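Putative nucleotidyltransferase TM1012 (Thermotoga maritima, PDB 4HX0) is a putative nucleotidyltransferase of the polymerase-beta-like superfamily, related to aminoglycoside adenylyltransferases, that probably transfers a nucleotide to an acceptor substrate. Local coordinates at residues Asp48-Thr53 with Glu96-Ile101. Residues are numbered along the deposited sequence; the frame is centred on the assembly and turned at random.
With BU1 (1,4-butanediol), chain L.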
loop_
_atom_site.group_PDB
_atom_site.type_symbol
_atom_site.label_atom_id
_atom_site.label_comp_id
_atom_site.label_asym_id
_atom_site.label_seq_id
_atom_site.Cartn_x
_atom_site.Cartn_y
_atom_site.Cartn_z
ATOM N N ASP A 48 4.661 -9.211 -0.572
ATOM C CA ASP A 48 3.458 -8.935 -1.330
ATOM C C ASP A 48 3.560 -7.496 -1.780
ATOM O O ASP A 48 4.504 -6.786 -1.418
ATOM C CB ASP A 48 2.210 -9.150 -0.478
ATOM C CG ASP A 48 2.269 -8.399 0.827
ATOM O OD1 ASP A 48 3.079 -7.452 0.925
ATOM O OD2 ASP A 48 1.524 -8.753 1.763
ATOM N N ILE A 49 2.597 -7.069 -2.578
ATOM C CA ILE A 49 2.673 -5.749 -3.178
ATOM C C ILE A 49 1.449 -5.007 -2.670
ATOM O O ILE A 49 0.333 -5.523 -2.730
ATOM C CB ILE A 49 2.670 -5.831 -4.705
ATOM C CG1 ILE A 49 3.934 -6.556 -5.215
ATOM C CG2 ILE A 49 2.529 -4.441 -5.319
ATOM C CD1 ILE A 49 3.936 -6.750 -6.720
ATOM N N ASP A 50 1.674 -3.822 -2.122
ATOM C CA ASP A 50 0.597 -3.006 -1.582
ATOM C C ASP A 50 0.427 -1.832 -2.492
ATOM O O ASP A 50 1.381 -1.127 -2.772
ATOM C CB ASP A 50 0.964 -2.484 -0.202
ATOM C CG ASP A 50 1.126 -3.577 0.791
ATOM O OD1 ASP A 50 0.356 -4.545 0.720
ATOM O OD2 ASP A 50 2.035 -3.497 1.632
ATOM N N ILE A 51 -0.793 -1.633 -2.956
ATOM C CA ILE A 51 -1.101 -0.496 -3.778
ATOM C C ILE A 51 -2.079 0.337 -2.981
ATOM O O ILE A 51 -3.121 -0.142 -2.555
ATOM C CB ILE A 51 -1.718 -0.901 -5.134
ATOM C CG1 ILE A 51 -0.778 -1.823 -5.937
ATOM C CG2 ILE A 51 -2.104 0.337 -5.943
ATOM C CD1 ILE A 51 0.611 -1.265 -6.180
ATOM N N GLN A 52 -1.715 1.582 -2.744
ATOM C CA GLN A 52 -2.619 2.479 -2.101
ATOM C C GLN A 52 -3.109 3.461 -3.160
ATOM O O GLN A 52 -2.375 3.849 -4.075
ATOM C CB GLN A 52 -1.910 3.195 -0.959
ATOM C CG GLN A 52 -2.742 4.249 -0.271
ATOM C CD GLN A 52 -2.086 4.735 1.001
ATOM O OE1 GLN A 52 -1.094 4.162 1.445
ATOM N NE2 GLN A 52 -2.643 5.788 1.599
ATOM N N THR A 53 -4.361 3.850 -3.044
ATOM C CA THR A 53 -4.953 4.662 -4.069
ATOM C C THR A 53 -6.079 5.419 -3.391
ATOM O O THR A 53 -6.175 5.426 -2.173
ATOM C CB THR A 53 -5.444 3.754 -5.230
ATOM O OG1 THR A 53 -6.039 4.556 -6.256
ATOM C CG2 THR A 53 -6.448 2.693 -4.717
ATOM N N GLU A 96 -2.305 -6.119 -2.411
ATOM C CA GLU A 96 -3.340 -5.505 -1.587
ATOM C C GLU A 96 -3.687 -4.182 -2.222
ATOM O O GLU A 96 -2.812 -3.360 -2.480
ATOM C CB GLU A 96 -2.841 -5.252 -0.162
ATOM C CG GLU A 96 -2.089 -6.416 0.451
ATOM C CD GLU A 96 -3.031 -7.530 0.867
ATOM O OE1 GLU A 96 -4.260 -7.426 0.626
ATOM O OE2 GLU A 96 -2.557 -8.499 1.463
ATOM N N ILE A 97 -4.975 -3.970 -2.471
ATOM C CA ILE A 97 -5.422 -2.695 -3.003
ATOM C C ILE A 97 -6.117 -1.977 -1.860
ATOM O O ILE A 97 -7.068 -2.510 -1.274
ATOM C CB ILE A 97 -6.455 -2.891 -4.138
ATOM C CG1 ILE A 97 -5.875 -3.794 -5.232
ATOM C CG2 ILE A 97 -6.880 -1.534 -4.686
ATOM C CD1 ILE A 97 -6.882 -4.075 -6.337
ATOM N N MET A 98 -5.624 -0.789 -1.520
ATOM C CA MET A 98 -6.214 0.001 -0.438
ATOM C C MET A 98 -6.568 1.380 -0.926
ATOM O O MET A 98 -5.685 2.191 -1.179
ATOM C CB MET A 98 -5.248 0.139 0.729
ATOM C CG MET A 98 -5.319 -1.017 1.687
ATOM S SD MET A 98 -4.280 -2.319 1.053
ATOM C CE MET A 98 -2.691 -1.734 1.640
ATOM N N GLY A 99 -7.868 1.640 -1.046
ATOM C CA GLY A 99 -8.335 2.940 -1.512
ATOM C C GLY A 99 -8.755 3.806 -0.344
ATOM O O GLY A 99 -9.502 3.345 0.523
ATOM N N ASP A 100 -8.263 5.050 -0.347
ATOM C CA ASP A 100 -8.606 6.078 0.637
ATOM C C ASP A 100 -8.494 5.550 2.056
ATOM O O ASP A 100 -9.434 5.494 2.829
ATOM C CB ASP A 100 -9.963 6.716 0.337
ATOM C CG ASP A 100 -9.843 7.888 -0.619
ATOM O OD1 ASP A 100 -8.717 8.394 -0.831
ATOM O OD2 ASP A 100 -10.876 8.314 -1.152
ATOM N N ILE A 101 -7.276 5.164 2.398
ATOM C CA ILE A 101 -6.995 4.686 3.734
ATOM C C ILE A 101 -7.197 5.833 4.692
ATOM O O ILE A 101 -6.685 6.937 4.489
ATOM C CB ILE A 101 -5.537 4.202 3.864
ATOM C CG1 ILE A 101 -5.293 3.069 2.865
ATOM C CG2 ILE A 101 -5.230 3.803 5.306
ATOM C CD1 ILE A 101 -3.877 2.537 2.919
HETATM C C1 BU1 L . 4.923 -4.138 4.823
HETATM C C2 BU1 L . 4.642 -5.046 3.629
HETATM C C3 BU1 L . 4.642 -6.509 4.057
HETATM C C4 BU1 L . 5.830 -7.270 3.492
HETATM O O5 BU1 L . 4.833 -4.878 6.038
HETATM O O6 BU1 L . 5.698 -7.398 2.074
HETATM O O HOH W 1 -5.219 6.268 0.420
#
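The parallel pair at the heart of a nucleotidyltransferase mixed sheet joins strand 49-53 to strand 96-99, and its acidic end, with Asp48, Asp50 and Glu96, is consistent with the carboxylate cluster that holds metal ions in polymerase-beta-like relatives. Five backbone bonds zip the strands together, from Glu96 N to Ile49 O (2.7 Å) through to Asp100 N on Thr53 O, where the chain turns its corner and the donor is tilted 31° from the carbonyl plane. At the acidic end Asp50 and Glu96 extend alongside each other from the same face, their carboxylates turned 32° apart, with OD1 of Asp50 against CG of Glu96 at 3.1 Å. Asp48 OD2 and Glu96 OE2 stand 4.1 Å apart, their carboxylate planes nearly perpendicular. A butanediol occupies this pocket and gives a hydrogen bond from O6 to Asp48 OD1 (2.9 Å). Beneath, Ile51, Thr53 and Ile97 face helix 55-64. On the acidic face, Gln52 stretches out with CG anti to its own N (chi1 176°), and CD1 of Ile101 sits over the amide face, 3.4 Å from CD. A water beyond the amide accepts from Gln52 NE2 and Ile101 N and donates to Thr53 O. A leucine at Gln52 would probably leave this water without one of its three partners. Thr53 O thus takes two hydrogen bonds, one from the water at 2.9 Å and one from Asp100 N at 2.8 Å.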